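Local coordinates for protein sulfoquinovosidase (Escherichia coli, PDB 5AEG) that hydrolyses sulfoquinovosyl diacylglycerides and sulfoquinovosyl glycerol, releasing sulfoquinovose for use as a source of carbon and sulfur, at residues 338-343 with 369-374; 351-356 with 379-384; 361-366 with 409-414. All coordinates share one frame; numbering follows the deposited sequence.

Interaction 1: residues 338-343 with 369-374; sequences VASDKD and EFYGGV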
loop_
_atom_site.group_PDB
_atom_site.type_symbol
_atom_site.label_atom_id
_atom_site.label_comp_id
_atom_site.label_asym_id
_atom_site.label_seq_id
_atom_site.Cartn_x
_atom_site.Cartn_y
_atom_site.Cartn_z
ATOM N N VAL A 338 16.248 6.823 -14.022
ATOM C CA VAL A 338 16.432 7.146 -15.444
ATOM C C VAL A 338 17.629 6.368 -15.958
ATOM O O VAL A 338 18.724 6.459 -15.410
ATOM C CB VAL A 338 16.567 8.646 -15.703
ATOM C CG1 VAL A 338 15.239 9.366 -15.678
ATOM C CG2 VAL A 338 17.543 9.329 -14.749
ATOM N N ALA A 339 17.430 5.658 -17.057
ATOM C CA ALA A 339 18.460 4.819 -17.631
ATOM C C ALA A 339 19.720 5.691 -18.008
ATOM O O ALA A 339 19.618 6.643 -18.772
ATOM C CB ALA A 339 17.937 4.168 -18.887
ATOM N N SER A 340 20.870 5.261 -17.567
ATOM C CA SER A 340 22.102 6.096 -17.647
ATOM C C SER A 340 22.573 6.351 -19.077
ATOM O O SER A 340 23.236 7.364 -19.328
ATOM C CB SER A 340 23.217 5.478 -16.835
ATOM O OG SER A 340 23.523 4.252 -17.404
ATOM N N ASP A 341 22.217 5.469 -20.010
ATOM C CA ASP A 341 22.603 5.634 -21.412
ATOM C C ASP A 341 21.589 6.397 -22.261
ATOM O O ASP A 341 21.730 6.385 -23.451
ATOM C CB ASP A 341 22.882 4.272 -22.022
ATOM C CG ASP A 341 21.633 3.345 -22.040
ATOM O OD1 ASP A 341 20.659 3.470 -21.234
ATOM O OD2 ASP A 341 21.656 2.399 -22.820
ATOM N N LYS A 342 20.559 7.026 -21.686
ATOM C CA LYS A 342 19.485 7.697 -22.454
ATOM C C LYS A 342 19.387 9.120 -22.069
ATOM O O LYS A 342 20.050 9.557 -21.118
ATOM C CB LYS A 342 18.131 6.935 -22.270
ATOM C CG LYS A 342 18.237 5.508 -22.792
ATOM C CD LYS A 342 18.121 5.559 -24.328
ATOM C CE LYS A 342 18.431 4.229 -24.971
ATOM N NZ LYS A 342 18.496 4.449 -26.412
ATOM N N ASP A 343 18.519 9.826 -22.773
ATOM C CA ASP A 343 18.407 11.281 -22.817
ATOM C C ASP A 343 18.125 11.900 -21.494
ATOM O O ASP A 343 18.742 12.912 -21.128
ATOM C CB ASP A 343 17.160 11.675 -23.637
ATOM C CG ASP A 343 17.343 11.527 -25.094
ATOM O OD1 ASP A 343 18.508 11.274 -25.525
ATOM O OD2 ASP A 343 16.300 11.673 -25.796
ATOM N N GLU A 369 22.563 -5.705 -15.668
ATOM C CA GLU A 369 23.539 -5.361 -16.675
ATOM C C GLU A 369 23.528 -3.817 -16.917
ATOM O O GLU A 369 24.555 -3.242 -17.320
ATOM C CB GLU A 369 23.354 -6.251 -17.958
ATOM C CG GLU A 369 21.926 -6.737 -18.354
ATOM C CD GLU A 369 21.450 -8.073 -17.741
ATOM O OE1 GLU A 369 21.769 -9.156 -18.293
ATOM O OE2 GLU A 369 20.687 -8.048 -16.735
ATOM N N PHE A 370 22.394 -3.157 -16.594
ATOM C CA PHE A 370 22.194 -1.711 -16.841
ATOM C C PHE A 370 22.024 -0.903 -15.570
ATOM O O PHE A 370 21.732 -1.458 -14.542
ATOM C CB PHE A 370 20.996 -1.516 -17.773
ATOM C CG PHE A 370 21.190 -2.214 -19.110
ATOM C CD1 PHE A 370 21.922 -1.588 -20.162
ATOM C CD2 PHE A 370 20.768 -3.540 -19.292
ATOM C CE1 PHE A 370 22.112 -2.240 -21.395
ATOM C CE2 PHE A 370 20.973 -4.205 -20.517
ATOM C CZ PHE A 370 21.639 -3.555 -21.566
ATOM N N TYR A 371 22.184 0.406 -15.679
ATOM C CA TYR A 371 22.143 1.328 -14.538
ATOM C C TYR A 371 21.159 2.406 -14.698
ATOM O O TYR A 371 20.868 2.865 -15.819
ATOM C CB TYR A 371 23.486 2.025 -14.365
ATOM C CG TYR A 371 24.659 1.100 -14.305
ATOM C CD1 TYR A 371 25.254 0.623 -15.478
ATOM C CD2 TYR A 371 25.194 0.704 -13.087
ATOM C CE1 TYR A 371 26.362 -0.204 -15.432
ATOM C CE2 TYR A 371 26.302 -0.135 -13.047
ATOM C CZ TYR A 371 26.853 -0.605 -14.217
ATOM O OH TYR A 371 27.932 -1.435 -14.141
ATOM N N GLY A 372 20.684 2.890 -13.554
ATOM C CA GLY A 372 19.738 4.008 -13.560
ATOM C C GLY A 372 20.189 5.052 -12.609
ATOM O O GLY A 372 20.563 4.692 -11.493
ATOM N N GLY A 373 20.154 6.319 -13.015
ATOM C CA GLY A 373 20.336 7.445 -12.065
ATOM C C GLY A 373 19.111 7.651 -11.189
ATOM O O GLY A 373 17.959 7.422 -11.609
ATOM N N VAL A 374 19.366 8.052 -9.967
ATOM C CA VAL A 374 18.349 8.272 -8.986
ATOM C C VAL A 374 17.987 9.743 -9.070
ATOM O O VAL A 374 18.815 10.573 -8.676
ATOM C CB VAL A 374 18.847 7.934 -7.536
ATOM C CG1 VAL A 374 17.735 8.200 -6.529
ATOM C CG2 VAL A 374 19.379 6.528 -7.411
HETATM O O HOH W 1 22.722 1.832 -18.237
#
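Val338 and Gly373 face each other as a hydrogen-bonded antiparallel pair. They belong to a small three-stranded sheet within the family 31 TIM-barrel domain, in which strand 337-339 runs along one edge of strand 370-374 and strand 364-367 lies along the other. Val338 N donates to Gly373 O at 3.0 Å, in the carbonyl plane. Gly373 N returns the bond to Val338 O at 2.8 Å. The next pair, Ala339 and Gly372, is non-hydrogen-bonded, and its CA atoms come within 4.3 Å. Val338 O also takes a CA-H...O contact from Gly372 CA. Val338 CG2 packs beside Gly373 O, and this valine also touches Leu344 and Cys345 of helix 343-351.

Ser340 carries the contact past the end of its strand. Its backbone N donates to Tyr371 O at 3.0 Å, with an N-H...O angle of 161°. Its CB then passes alongside the same carbonyl oxygen, 3.7 Å from Tyr371 O. The OG sits between the backbone N and the carbonyl carbon (chi1 64°). This brings the hydroxyl beside Tyr371, where OG lies 3.8 Å from Tyr371 CB, oblique to the ring.

Beyond Ser340 the chain leaves the sheet. A type I turn from Ala339 to Lys342 leads into helix 343-351, with Lys342 in the N-cap position. The sheet is also tied to the substrate site: Ala339 shares a backbone hydrogen bond with Trp304, a residue that binds the sulfolipid substrate. At the opposite end of the contact from Val338, one water bridges the two segments. It lies 2.7 Å from Ser340 OG and accepts from Tyr371 N at 3.0 Å.

Interaction 2: residues 351-356 with 379-384; sequences HGYLAK and NPEAYA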
loop_
_atom_site.group_PDB
_atom_site.type_symbol
_atom_site.label_atom_id
_atom_site.label_comp_id
_atom_site.label_asym_id
_atom_site.label_seq_id
_atom_site.Cartn_x
_atom_site.Cartn_y
_atom_site.Cartn_z
ATOM N N HIS A 351 22.295 18.999 -15.220
ATOM C CA HIS A 351 21.748 20.011 -14.348
ATOM C C HIS A 351 21.892 19.728 -12.840
ATOM O O HIS A 351 21.409 20.511 -12.036
ATOM C CB HIS A 351 20.316 20.272 -14.706
ATOM C CG HIS A 351 20.151 20.896 -16.046
ATOM N ND1 HIS A 351 20.371 20.204 -17.227
ATOM C CD2 HIS A 351 19.775 22.147 -16.402
ATOM C CE1 HIS A 351 20.136 21.007 -18.250
ATOM N NE2 HIS A 351 19.763 22.185 -17.777
ATOM N N GLY A 352 22.576 18.653 -12.466
ATOM C CA GLY A 352 22.762 18.254 -11.039
ATOM C C GLY A 352 21.426 17.729 -10.410
ATOM O O GLY A 352 21.185 17.911 -9.212
ATOM N N TYR A 353 20.571 17.124 -11.237
ATOM C CA TYR A 353 19.237 16.612 -10.800
ATOM C C TYR A 353 19.268 15.186 -10.171
ATOM O O TYR A 353 18.202 14.675 -9.706
ATOM C CB TYR A 353 18.261 16.630 -11.999
ATOM C CG TYR A 353 17.836 18.010 -12.541
ATOM C CD1 TYR A 353 18.042 19.174 -11.814
ATOM C CD2 TYR A 353 17.219 18.139 -13.800
ATOM C CE1 TYR A 353 17.648 20.411 -12.286
ATOM C CE2 TYR A 353 16.829 19.386 -14.286
ATOM C CZ TYR A 353 17.059 20.510 -13.502
ATOM O OH TYR A 353 16.705 21.773 -13.857
ATOM N N LEU A 354 20.439 14.534 -10.163
ATOM C CA LEU A 354 20.637 13.211 -9.579
ATOM C C LEU A 354 21.144 13.257 -8.157
ATOM O O LEU A 354 21.789 14.228 -7.756
ATOM C CB LEU A 354 21.553 12.371 -10.448
ATOM C CG LEU A 354 21.099 12.162 -11.900
ATOM C CD1 LEU A 354 22.116 11.376 -12.706
ATOM C CD2 LEU A 354 19.768 11.405 -11.967
ATOM N N ALA A 355 20.758 12.259 -7.358
ATOM C CA ALA A 355 21.372 12.045 -6.075
ATOM C C ALA A 355 22.827 11.765 -6.276
ATOM O O ALA A 355 23.219 11.201 -7.297
ATOM C CB ALA A 355 20.748 10.829 -5.377
ATOM N N LYS A 356 23.624 12.026 -5.249
ATOM C CA LYS A 356 25.063 11.676 -5.301
ATOM C C LYS A 356 25.516 10.578 -4.401
ATOM O O LYS A 356 24.798 10.128 -3.497
ATOM C CB LYS A 356 25.844 12.943 -4.973
ATOM C CG LYS A 356 25.942 13.825 -6.226
ATOM C CD LYS A 356 25.475 15.233 -5.998
ATOM C CE LYS A 356 25.890 16.139 -7.171
ATOM N NZ LYS A 356 26.012 15.513 -8.522
ATOM N N ASN A 379 15.660 17.896 -4.466
ATOM C CA ASN A 379 16.103 19.068 -5.221
ATOM C C ASN A 379 14.933 19.722 -5.903
ATOM O O ASN A 379 14.312 19.181 -6.831
ATOM C CB ASN A 379 17.173 18.646 -6.216
ATOM C CG ASN A 379 17.680 19.807 -7.108
ATOM O OD1 ASN A 379 17.028 20.846 -7.261
ATOM N ND2 ASN A 379 18.801 19.589 -7.688
ATOM N N PRO A 380 14.572 20.903 -5.454
ATOM C CA PRO A 380 13.333 21.461 -6.010
ATOM C C PRO A 380 13.304 21.677 -7.558
ATOM O O PRO A 380 12.221 21.647 -8.188
ATOM C CB PRO A 380 13.185 22.798 -5.269
ATOM C CG PRO A 380 14.112 22.736 -4.088
ATOM C CD PRO A 380 15.204 21.781 -4.432
ATOM N N GLU A 381 14.461 21.858 -8.183
ATOM C CA GLU A 381 14.473 21.992 -9.630
ATOM C C GLU A 381 14.362 20.620 -10.297
ATOM O O GLU A 381 13.752 20.497 -11.347
ATOM C CB GLU A 381 15.755 22.683 -10.101
ATOM C CG GLU A 381 15.871 24.116 -9.618
ATOM C CD GLU A 381 17.308 24.601 -9.688
ATOM O OE1 GLU A 381 17.981 24.362 -10.733
ATOM O OE2 GLU A 381 17.767 25.207 -8.693
ATOM N N ALA A 382 14.986 19.612 -9.691
ATOM C CA ALA A 382 14.883 18.241 -10.227
ATOM C C ALA A 382 13.410 17.741 -10.137
ATOM O O ALA A 382 12.899 17.121 -11.085
ATOM C CB ALA A 382 15.809 17.326 -9.500
ATOM N N TYR A 383 12.763 18.053 -9.005
ATOM C CA TYR A 383 11.341 17.741 -8.757
ATOM C C TYR A 383 10.456 18.376 -9.771
ATOM O O TYR A 383 9.654 17.671 -10.416
ATOM C CB TYR A 383 10.952 18.150 -7.344
ATOM C CG TYR A 383 9.531 17.873 -6.969
ATOM C CD1 TYR A 383 8.518 18.759 -7.297
ATOM C CD2 TYR A 383 9.188 16.720 -6.273
ATOM C CE1 TYR A 383 7.207 18.538 -6.929
ATOM C CE2 TYR A 383 7.863 16.467 -5.916
ATOM C CZ TYR A 383 6.866 17.354 -6.241
ATOM O OH TYR A 383 5.557 17.088 -5.881
ATOM N N ALA A 384 10.631 19.697 -9.978
ATOM C CA ALA A 384 9.943 20.464 -11.037
ATOM C C ALA A 384 10.147 19.900 -12.412
ATOM O O ALA A 384 9.184 19.792 -13.203
ATOM C CB ALA A 384 10.381 21.949 -11.042
HETATM O O HOH W 2 20.168 21.239 -9.565
#
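Asn379 ND2 is gripped by two groups. It donates to a water at 2.8 Å, and it makes a weak, bent bond to Gly352 O at 3.3 Å. The same water donates to His351 O, so the amide meets two successive carbonyls, one directly and one through solvent. Both carbonyls lie where helix 343-351 ends in a Schellman motif, with Gly352 at positive phi.

The other end of the amide faces its own helix. Asn379 is the N-cap of helix 380-395. Its OD1 accepts from Glu381 N at 2.9 Å and, weakly, from Ala382 N. The side chain runs anti to the backbone N (chi1 178°), which sets the amide between the two helix ends.

Tyr353 supplies the apolar part. Its ring lies flat against the first turn of helix 380-395. Ala382 CA sits over one face, 3.9 Å from the ring centroid and 23° off the normal, as a CH-pi contact. Ala382 CB touches Tyr353 CB at 3.6 Å. Further along the ring, Tyr353 CE1 meets Glu381 CB at 3.7 Å, and Glu381 O lies above the rim on the Ala382 side. The opposite face is covered by His351 CB. Trp385, further along the helix, also meets the ring, with planes at about 40°. With a serine in place of Tyr353, Ala382 and His351 would probably lose the flat surface between them, and a gap would open between the two helix ends.

The contact thus joins the end of one barrel-domain helix to the start of another. One amide serves both: its oxygen satisfies N-H groups of a first turn, and its nitrogen reaches the carbonyls at the end of the preceding helix, one by a weak bond and one through water, so this polar link runs beside an apolar ring.

Interaction 3: residues 361-366 with 409-414; sequences GDYLVE and YLPTDT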
loop_
_atom_site.group_PDB
_atom_site.type_symbol
_atom_site.label_atom_id
_atom_site.label_comp_id
_atom_site.label_asym_id
_atom_site.label_seq_id
_atom_site.Cartn_x
_atom_site.Cartn_y
_atom_site.Cartn_z
ATOM N N GLY A 361 30.128 11.791 -7.057
ATOM C CA GLY A 361 29.637 11.441 -8.387
ATOM C C GLY A 361 28.109 11.262 -8.376
ATOM O O GLY A 361 27.491 11.168 -7.300
ATOM N N ASP A 362 27.507 11.278 -9.562
ATOM C CA ASP A 362 26.074 10.960 -9.702
ATOM C C ASP A 362 25.823 9.517 -9.282
ATOM O O ASP A 362 26.564 8.626 -9.663
ATOM C CB ASP A 362 25.571 11.243 -11.138
ATOM C CG ASP A 362 25.414 12.713 -11.415
ATOM O OD1 ASP A 362 25.272 13.537 -10.464
ATOM O OD2 ASP A 362 25.388 13.075 -12.607
ATOM N N TYR A 363 24.792 9.249 -8.463
ATOM C CA TYR A 363 24.583 7.872 -8.009
ATOM C C TYR A 363 23.809 7.094 -9.071
ATOM O O TYR A 363 22.688 7.499 -9.419
ATOM C CB TYR A 363 23.768 7.870 -6.698
ATOM C CG TYR A 363 23.860 6.623 -5.923
ATOM C CD1 TYR A 363 23.183 5.476 -6.345
ATOM C CD2 TYR A 363 24.479 6.598 -4.676
ATOM C CE1 TYR A 363 23.272 4.312 -5.618
ATOM C CE2 TYR A 363 24.549 5.445 -3.942
ATOM C CZ TYR A 363 23.922 4.307 -4.428
ATOM O OH TYR A 363 23.910 3.156 -3.711
ATOM N N LEU A 364 24.399 5.988 -9.506
ATOM C CA LEU A 364 23.777 5.039 -10.406
ATOM C C LEU A 364 23.500 3.727 -9.708
ATOM O O LEU A 364 24.375 3.132 -9.140
ATOM C CB LEU A 364 24.676 4.737 -11.600
ATOM C CG LEU A 364 25.165 5.950 -12.401
ATOM C CD1 LEU A 364 26.030 5.520 -13.584
ATOM C CD2 LEU A 364 24.024 6.849 -12.820
ATOM N N VAL A 365 22.273 3.254 -9.805
ATOM C CA VAL A 365 21.916 1.976 -9.225
ATOM C C VAL A 365 22.022 0.951 -10.309
ATOM O O VAL A 365 21.608 1.209 -11.448
ATOM C CB VAL A 365 20.492 2.010 -8.680
ATOM C CG1 VAL A 365 20.110 0.666 -8.146
ATOM C CG2 VAL A 365 20.375 3.050 -7.581
ATOM N N GLU A 366 22.565 -0.197 -9.970
ATOM C CA GLU A 366 22.619 -1.341 -10.903
ATOM C C GLU A 366 21.319 -2.046 -10.885
ATOM O O GLU A 366 20.857 -2.395 -9.821
ATOM C CB GLU A 366 23.664 -2.372 -10.489
ATOM C CG GLU A 366 25.044 -1.986 -10.946
ATOM C CD GLU A 366 26.170 -2.853 -10.401
ATOM O OE1 GLU A 366 26.108 -3.309 -9.227
ATOM O OE2 GLU A 366 27.148 -3.045 -11.161
ATOM N N TYR A 409 13.132 1.996 -2.946
ATOM C CA TYR A 409 14.528 1.712 -3.058
ATOM C C TYR A 409 15.302 2.991 -3.331
ATOM O O TYR A 409 16.008 3.096 -4.294
ATOM C CB TYR A 409 14.847 0.569 -4.082
ATOM C CG TYR A 409 16.357 0.173 -4.026
ATOM C CD1 TYR A 409 17.091 0.239 -2.791
ATOM C CD2 TYR A 409 17.071 -0.174 -5.176
ATOM C CE1 TYR A 409 18.427 -0.077 -2.713
ATOM C CE2 TYR A 409 18.453 -0.470 -5.096
ATOM C CZ TYR A 409 19.110 -0.428 -3.869
ATOM O OH TYR A 409 20.443 -0.770 -3.742
ATOM N N LEU A 410 15.142 3.970 -2.459
ATOM C CA LEU A 410 16.173 5.055 -2.267
ATOM C C LEU A 410 17.349 4.406 -1.490
ATOM O O LEU A 410 17.185 3.958 -0.352
ATOM C CB LEU A 410 15.684 6.234 -1.462
ATOM C CG LEU A 410 16.830 7.270 -1.293
ATOM C CD1 LEU A 410 17.066 8.031 -2.624
ATOM C CD2 LEU A 410 16.637 8.215 -0.151
ATOM N N PRO A 411 18.529 4.247 -2.127
ATOM C CA PRO A 411 19.650 3.608 -1.427
ATOM C C PRO A 411 20.080 4.442 -0.259
ATOM O O PRO A 411 19.962 5.694 -0.295
ATOM C CB PRO A 411 20.776 3.568 -2.503
ATOM C CG PRO A 411 20.024 3.474 -3.777
ATOM C CD PRO A 411 18.940 4.544 -3.523
ATOM N N THR A 412 20.493 3.764 0.781
ATOM C CA THR A 412 20.832 4.474 2.018
ATOM C C THR A 412 22.220 5.109 2.071
ATOM O O THR A 412 22.571 5.791 3.057
ATOM C CB THR A 412 20.652 3.552 3.220
ATOM O OG1 THR A 412 21.011 2.200 2.874
ATOM C CG2 THR A 412 19.197 3.568 3.604
ATOM N N ASP A 413 22.965 4.946 1.008
ATOM C CA ASP A 413 24.277 5.639 0.815
ATOM C C ASP A 413 24.212 6.674 -0.313
ATOM O O ASP A 413 25.248 7.014 -0.880
ATOM C CB ASP A 413 25.392 4.614 0.624
ATOM C CG ASP A 413 25.222 3.775 -0.565
ATOM O OD1 ASP A 413 24.182 3.889 -1.231
ATOM O OD2 ASP A 413 26.097 2.940 -0.848
ATOM N N THR A 414 23.003 7.204 -0.606
ATOM C CA THR A 414 22.883 8.411 -1.398
ATOM C C THR A 414 23.056 9.634 -0.508
ATOM O O THR A 414 22.850 9.552 0.718
ATOM C CB THR A 414 21.488 8.558 -2.060
ATOM O OG1 THR A 414 20.475 8.393 -1.049
ATOM C CG2 THR A 414 21.343 7.522 -3.169
#
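Tyr363 reaches across to the turn at Pro411-Thr414 and makes most of this contact. Its CG is anti to the backbone N (chi1 -161°), which carries the ring out over the turn. Thr414 CG2 lies over one face of the ring, 3.8 Å from its centroid, in a CH-pi contact. Pro411 CB approaches obliquely, 3.4 Å from Tyr363 OH. Val365 extends this tight, buried side. Its two methyls split: Val365 CG1 packs on Tyr409 CE2 at 3.7 Å, and Val365 CG2 on Pro411 CG.

The outer side is polar and partly exposed. There Tyr363 OH donates to Asp413 OD1 at 2.6 Å, on the syn side of the carboxylate, whose plane is turned 62° from the ring. The turn is braced from within, as Thr414 OG1 donates to Pro411 O at 2.8 Å.

The Tyr409 side chain is about 5 Å from that of Glu408, an active-site residue by similarity, consistent with the buried side lying near the catalytic region. Segment 409-414 follows barrel strand 401-404. It lies between strand 364-367, which pairs with strand 370-374, and helix 422-444, where Ala422 touches Thr414.

From the N terminus the six segments come in the order 338-343, 351-356, 361-366, 369-374, 379-384, 409-414. The first pairs with the fourth, the second with the fifth and the third with the sixth, so the three loops all cross and none nests. Interaction 1 closes the loop that holds helix 343-351 and strand 364-367. Interaction 2 closes a loop that holds strands 364-367 and 370-374. Interaction 3 closes the longest loop, joining the small sheet to the loop after barrel strand 401-404. Backbone bonds connect them directly: Val374 O meets Ala355 N, Ala355 O meets Tyr363 N, and Gly372 O meets Val365 N. A Lys356-Asp362 salt bridge adds to the link between interactions 2 and 3.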